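Local coordinates for neutral ceramidase (PDB 2ZWS), which hydrolyses the N-acyl bond of ceramides to give sphingosine and free fatty acid, and also catalyses the reverse synthesis, at residues Y108-L113 with P387-V392; Q68-K73 with G103-Y108. All coordinates share one frame; numbering follows the deposited sequence.

Contact 1: Y108-L113 with P387-V392; sequences YAMYNL and PWTPTV
Tyr108 turns its ring away from its own carbonyl carbon (chi1 -75°), and this swings the ring along the backbone of Thr389 and Pro390. Pro390 CA and CB lie over one face of that ring. Pro390 CB makes a CH-pi contact at 4.2 Å from the Tyr108 ring centroid, 22° off the ring normal. Pro387 O meets the same ring at its edge, 3.5 Å from Tyr108 CD1. The Tyr111 and Pro390 side chains come from opposite directions, with the Tyr111 ring edge, at CE2, 3.7 Å from Pro390 CD. Tyr111 OH is hydrogen-bonded to Ser447 OG. Segment 108-113 holds a short, weakly bonded helical turn; segment 387-392 is the irregular loop that leads into strand 392-400. One direct hydrogen bond joins them. Met110 N donates to Trp388 O at 3.0 Å. Ala109 CB sits over a face of the Trp388 indole, 4.1 Å from Trp388 CD1. Two waters add bridges. One accepts from Ala109 N and donates to Pro387 O. The other donates to Tyr108 OH at 2.7 Å and accepts from Val392 N. Tyr111 also packs edge-to-face with Tyr445, an inferred substrate-binding residue.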
loop_
_atom_site.group_PDB
_atom_site.type_symbol
_atom_site.label_atom_id
_atom_site.label_comp_id
_atom_site.label_asym_id
_atom_site.label_seq_id
_atom_site.Cartn_x
_atom_site.Cartn_y
_atom_site.Cartn_z
ATOM N N TYR A 108 1.035 -2.404 -16.830
ATOM C CA TYR A 108 0.795 -3.784 -17.283
ATOM C C TYR A 108 -0.669 -4.132 -17.264
ATOM O O TYR A 108 -1.370 -3.942 -16.256
ATOM C CB TYR A 108 1.627 -4.792 -16.504
ATOM C CG TYR A 108 3.040 -4.727 -16.963
ATOM C CD1 TYR A 108 3.435 -5.338 -18.168
ATOM C CD2 TYR A 108 3.997 -4.013 -16.234
ATOM C CE1 TYR A 108 4.716 -5.224 -18.612
ATOM C CE2 TYR A 108 5.296 -3.901 -16.700
ATOM C CZ TYR A 108 5.655 -4.522 -17.876
ATOM O OH TYR A 108 6.924 -4.430 -18.385
ATOM N N ALA A 109 -1.138 -4.653 -18.402
ATOM C CA ALA A 109 -2.576 -4.781 -18.599
ATOM C C ALA A 109 -3.268 -5.636 -17.538
ATOM O O ALA A 109 -4.370 -5.313 -17.138
ATOM C CB ALA A 109 -2.909 -5.298 -20.011
ATOM N N MET A 110 -2.633 -6.729 -17.104
ATOM C CA MET A 110 -3.222 -7.649 -16.129
ATOM C C MET A 110 -3.749 -6.910 -14.892
ATOM O O MET A 110 -4.833 -7.191 -14.376
ATOM C CB MET A 110 -2.180 -8.697 -15.707
ATOM C CG MET A 110 -2.725 -9.843 -14.854
ATOM S SD MET A 110 -4.039 -10.778 -15.678
ATOM C CE MET A 110 -3.373 -11.047 -17.293
ATOM N N TYR A 111 -2.956 -5.946 -14.428
ATOM C CA TYR A 111 -3.261 -5.304 -13.160
ATOM C C TYR A 111 -4.260 -4.155 -13.302
ATOM O O TYR A 111 -4.793 -3.685 -12.288
ATOM C CB TYR A 111 -1.956 -4.894 -12.463
ATOM C CG TYR A 111 -1.014 -6.083 -12.335
ATOM C CD1 TYR A 111 -1.448 -7.254 -11.747
ATOM C CD2 TYR A 111 0.312 -6.017 -12.779
ATOM C CE1 TYR A 111 -0.613 -8.382 -11.659
ATOM C CE2 TYR A 111 1.169 -7.114 -12.673
ATOM C CZ TYR A 111 0.691 -8.292 -12.108
ATOM O OH TYR A 111 1.551 -9.341 -12.020
ATOM N N ASN A 112 -4.521 -3.750 -14.552
ATOM C CA ASN A 112 -5.518 -2.720 -14.846
ATOM C C ASN A 112 -6.859 -3.291 -15.372
ATOM O O ASN A 112 -7.809 -2.537 -15.588
ATOM C CB ASN A 112 -5.006 -1.707 -15.884
ATOM C CG ASN A 112 -3.808 -0.866 -15.424
ATOM O OD1 ASN A 112 -3.031 -0.386 -16.276
ATOM N ND2 ASN A 112 -3.673 -0.637 -14.140
ATOM N N LEU A 113 -6.946 -4.612 -15.541
ATOM C CA LEU A 113 -8.094 -5.226 -16.220
ATOM C C LEU A 113 -9.454 -4.806 -15.669
ATOM O O LEU A 113 -10.320 -4.343 -16.430
ATOM C CB LEU A 113 -7.968 -6.747 -16.155
ATOM C CG LEU A 113 -7.100 -7.424 -17.197
ATOM C CD1 LEU A 113 -7.010 -8.938 -16.911
ATOM C CD2 LEU A 113 -7.635 -7.165 -18.615
ATOM N N PRO A 387 3.497 -7.824 -23.205
ATOM C CA PRO A 387 2.990 -8.872 -22.296
ATOM C C PRO A 387 2.056 -8.225 -21.275
ATOM O O PRO A 387 2.198 -7.023 -20.988
ATOM C CB PRO A 387 4.252 -9.410 -21.601
ATOM C CG PRO A 387 5.285 -8.381 -21.804
ATOM C CD PRO A 387 4.940 -7.585 -23.053
ATOM N N TRP A 388 1.100 -8.987 -20.745
ATOM C CA TRP A 388 0.160 -8.433 -19.763
ATOM C C TRP A 388 0.780 -8.337 -18.374
ATOM O O TRP A 388 0.184 -7.763 -17.470
ATOM C CB TRP A 388 -1.099 -9.286 -19.675
ATOM C CG TRP A 388 -1.929 -9.268 -20.914
ATOM C CD1 TRP A 388 -1.674 -8.617 -22.098
ATOM C CD2 TRP A 388 -3.164 -9.951 -21.079
ATOM N NE1 TRP A 388 -2.696 -8.872 -23.000
ATOM C CE2 TRP A 388 -3.617 -9.695 -22.395
ATOM C CE3 TRP A 388 -3.936 -10.772 -20.237
ATOM C CZ2 TRP A 388 -4.820 -10.223 -22.881
ATOM C CZ3 TRP A 388 -5.134 -11.303 -20.728
ATOM C CH2 TRP A 388 -5.554 -11.028 -22.031
ATOM N N THR A 389 1.954 -8.943 -18.205
ATOM C CA THR A 389 2.616 -9.005 -16.915
ATOM C C THR A 389 4.085 -8.618 -17.103
ATOM O O THR A 389 4.609 -8.705 -18.201
ATOM C CB THR A 389 2.513 -10.426 -16.306
ATOM O OG1 THR A 389 2.750 -11.419 -17.326
ATOM C CG2 THR A 389 1.148 -10.651 -15.675
ATOM N N PRO A 390 4.749 -8.134 -16.030
ATOM C CA PRO A 390 6.162 -7.718 -16.178
ATOM C C PRO A 390 7.152 -8.831 -16.488
ATOM O O PRO A 390 6.896 -10.000 -16.203
ATOM C CB PRO A 390 6.510 -7.091 -14.815
ATOM C CG PRO A 390 5.432 -7.508 -13.881
ATOM C CD PRO A 390 4.216 -7.870 -14.673
ATOM N N THR A 391 8.292 -8.435 -17.045
ATOM C CA THR A 391 9.382 -9.340 -17.385
ATOM C C THR A 391 10.715 -8.923 -16.780
ATOM O O THR A 391 11.606 -9.748 -16.650
ATOM C CB THR A 391 9.543 -9.447 -18.907
ATOM O OG1 THR A 391 9.880 -8.167 -19.451
ATOM C CG2 THR A 391 8.231 -9.959 -19.552
ATOM N N VAL A 392 10.859 -7.633 -16.447
ATOM C CA VAL A 392 12.127 -7.117 -15.916
ATOM C C VAL A 392 11.792 -6.590 -14.535
ATOM O O VAL A 392 10.953 -5.695 -14.412
ATOM C CB VAL A 392 12.719 -5.991 -16.808
ATOM C CG1 VAL A 392 13.927 -5.312 -16.111
ATOM C CG2 VAL A 392 13.056 -6.529 -18.213
HETATM O O HOH W 1 8.900 -5.519 -16.834
HETATM O O HOH W 2 0.454 -4.932 -20.744
#

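Contact 2: Q68-K73 with G103-Y108; sequences QAVHLK and GGFSHY. With FMT (formic acid), chain D.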
loop_
_atom_site.group_PDB
_atom_site.type_symbol
_atom_site.label_atom_id
_atom_site.label_comp_id
_atom_site.label_asym_id
_atom_site.label_seq_id
_atom_site.Cartn_x
_atom_site.Cartn_y
_atom_site.Cartn_z
ATOM N N GLN A 68 5.733 -1.052 -11.293
ATOM C CA GLN A 68 6.924 -0.597 -11.982
ATOM C C GLN A 68 6.776 0.819 -12.567
ATOM O O GLN A 68 7.704 1.630 -12.476
ATOM C CB GLN A 68 7.331 -1.598 -13.053
ATOM C CG GLN A 68 8.590 -1.233 -13.754
ATOM C CD GLN A 68 9.303 -2.475 -14.239
ATOM O OE1 GLN A 68 9.055 -2.967 -15.364
ATOM N NE2 GLN A 68 10.134 -3.049 -13.371
ATOM N N ALA A 69 5.618 1.123 -13.143
ATOM C CA ALA A 69 5.415 2.466 -13.717
ATOM C C ALA A 69 5.606 3.629 -12.709
ATOM O O ALA A 69 6.154 4.699 -13.038
ATOM C CB ALA A 69 4.027 2.531 -14.359
ATOM N N VAL A 70 5.118 3.417 -11.486
ATOM C CA VAL A 70 5.277 4.364 -10.394
ATOM C C VAL A 70 6.753 4.444 -10.025
ATOM O O VAL A 70 7.290 5.541 -9.909
ATOM C CB VAL A 70 4.391 3.931 -9.198
ATOM C CG1 VAL A 70 4.680 4.798 -7.955
ATOM C CG2 VAL A 70 2.898 4.004 -9.600
ATOM N N HIS A 71 7.399 3.298 -9.793
ATOM C CA HIS A 71 8.823 3.283 -9.439
ATOM C C HIS A 71 9.664 4.059 -10.452
ATOM O O HIS A 71 10.452 4.944 -10.081
ATOM C CB HIS A 71 9.256 1.817 -9.347
ATOM C CG HIS A 71 10.701 1.623 -9.044
ATOM N ND1 HIS A 71 11.561 1.030 -9.942
ATOM C CD2 HIS A 71 11.434 1.880 -7.928
ATOM C CE1 HIS A 71 12.768 0.954 -9.408
ATOM N NE2 HIS A 71 12.716 1.458 -8.187
ATOM N N LEU A 72 9.447 3.800 -11.730
ATOM C CA LEU A 72 10.253 4.439 -12.781
ATOM C C LEU A 72 10.053 5.953 -12.808
ATOM O O LEU A 72 11.008 6.687 -12.975
ATOM C CB LEU A 72 9.928 3.815 -14.156
ATOM C CG LEU A 72 10.338 2.344 -14.303
ATOM C CD1 LEU A 72 9.816 1.750 -15.637
ATOM C CD2 LEU A 72 11.856 2.151 -14.179
ATOM N N LYS A 73 8.810 6.399 -12.653
ATOM C CA LYS A 73 8.506 7.823 -12.745
ATOM C C LYS A 73 8.979 8.532 -11.493
ATOM O O LYS A 73 9.500 9.638 -11.579
ATOM C CB LYS A 73 7.015 8.065 -12.998
ATOM C CG LYS A 73 6.647 9.544 -13.210
ATOM C CD LYS A 73 7.269 10.136 -14.501
ATOM C CE LYS A 73 6.492 11.348 -14.965
ATOM N NZ LYS A 73 5.033 11.017 -15.085
ATOM N N GLY A 103 -7.790 1.989 -8.573
ATOM C CA GLY A 103 -6.787 1.318 -9.414
ATOM C C GLY A 103 -6.401 2.096 -10.656
ATOM O O GLY A 103 -6.745 3.289 -10.806
ATOM N N GLY A 104 -5.680 1.420 -11.546
ATOM C CA GLY A 104 -5.308 2.003 -12.839
ATOM C C GLY A 104 -3.942 2.655 -12.860
ATOM O O GLY A 104 -3.672 3.527 -13.696
ATOM N N PHE A 105 -3.068 2.264 -11.941
ATOM C CA PHE A 105 -1.769 2.892 -11.864
ATOM C C PHE A 105 -0.581 1.979 -12.184
ATOM O O PHE A 105 0.587 2.310 -11.892
ATOM C CB PHE A 105 -1.601 3.677 -10.550
ATOM C CG PHE A 105 -1.770 2.844 -9.298
ATOM C CD1 PHE A 105 -3.035 2.579 -8.784
ATOM C CD2 PHE A 105 -0.652 2.355 -8.618
ATOM C CE1 PHE A 105 -3.187 1.818 -7.605
ATOM C CE2 PHE A 105 -0.784 1.611 -7.438
ATOM C CZ PHE A 105 -2.040 1.332 -6.938
ATOM N N SER A 106 -0.889 0.843 -12.817
ATOM C CA SER A 106 0.121 0.002 -13.459
ATOM C C SER A 106 0.215 0.376 -14.920
ATOM O O SER A 106 -0.722 0.973 -15.458
ATOM C CB SER A 106 -0.286 -1.483 -13.374
ATOM O OG SER A 106 0.717 -2.336 -13.925
ATOM N N HIS A 107 1.303 -0.026 -15.561
ATOM C CA HIS A 107 1.345 0.010 -17.021
ATOM C C HIS A 107 1.173 -1.369 -17.665
ATOM O O HIS A 107 1.136 -1.469 -18.888
ATOM C CB HIS A 107 2.634 0.661 -17.519
ATOM C CG HIS A 107 2.614 2.166 -17.421
ATOM N ND1 HIS A 107 3.703 2.959 -17.715
ATOM C CD2 HIS A 107 1.626 3.010 -17.048
ATOM C CE1 HIS A 107 3.387 4.228 -17.516
ATOM N NE2 HIS A 107 2.123 4.292 -17.134
ATOM N N TYR A 108 1.035 -2.404 -16.830
ATOM C CA TYR A 108 0.795 -3.784 -17.283
ATOM C C TYR A 108 -0.669 -4.132 -17.264
ATOM O O TYR A 108 -1.370 -3.942 -16.256
ATOM C CB TYR A 108 1.627 -4.792 -16.504
ATOM C CG TYR A 108 3.040 -4.727 -16.963
ATOM C CD1 TYR A 108 3.435 -5.338 -18.168
ATOM C CD2 TYR A 108 3.997 -4.013 -16.234
ATOM C CE1 TYR A 108 4.716 -5.224 -18.612
ATOM C CE2 TYR A 108 5.296 -3.901 -16.700
ATOM C CZ TYR A 108 5.655 -4.522 -17.876
ATOM O OH TYR A 108 6.924 -4.430 -18.385
HETATM C C FMT D . 3.886 -3.904 -12.312
HETATM O O1 FMT D . 4.832 -3.657 -11.524
HETATM O O2 FMT D . 3.348 -3.048 -13.049
HETATM O O HOH W 1 8.900 -5.519 -16.834
HETATM O O HOH W 3 7.824 -1.978 -17.469
HETATM O O HOH W 4 3.865 -0.771 -14.338
#
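This is a buried contact between the start of helix 68-81 and the loop before helix 109-112, at the inferred substrate site. No direct hydrogen bond joins the two segments. Ala69 CB stands over the centre of the His107 ring, 3.4 Å from its centroid and 12° off the normal, a close CH-pi contact. Val70 CG2 reaches the edge of the Phe105 ring, 4.0 Å from Phe105 CD2. The polar side is bridged by a formic acid molecule and waters. Gln68 N donates to FMT O1 at 2.8 Å, and Ser106 OG donates to FMT O2 at 2.9 Å. Tyr445 N also hydrogen-bonds to it. The Ser106 hydroxyl is anti to its own backbone nitrogen (chi1 -177°). There it also accepts from Tyr108 N in an ST turn, which fixes its position beside the bound acid. One water accepts from both Ala69 N and His107 N and donates to FMT O2. Two more waters link Gln68 OE1 to Tyr108 OH, while Gln68 NE2 is hydrogen-bonded to Val392 O. The formic acid, probably from the crystallisation liquor, lies between Gln68 and Ser106, both inferred to bind substrate. Helix 120-138 packs on Ala69, Val70 and Phe105, while strand 295-303 meets Gln68 through Phe301.

How the contacts relate
The centres of contacts 1 and 2 lie about 10 Å apart, on the same side of the chain's centre. Both belong to the N-terminal ceramidase part of the chain. Contact 2 closes a short span of chain; contact 1 follows and spans 273 intervening residues. Tyr108 belongs to both, since segment 103-108 runs straight into segment 108-113. A second link is a probable hydrogen bond from Gln68 NE2 to Val392 O, which ties the start of helix 68-81 to the start of strand 392-400. One water also serves both contacts. Helix 68-81, the 103-113 region and the 387-392 loop thus come together at the inferred substrate site, supplying Gln68 and Ser106 and, through Tyr111, packing on Tyr445.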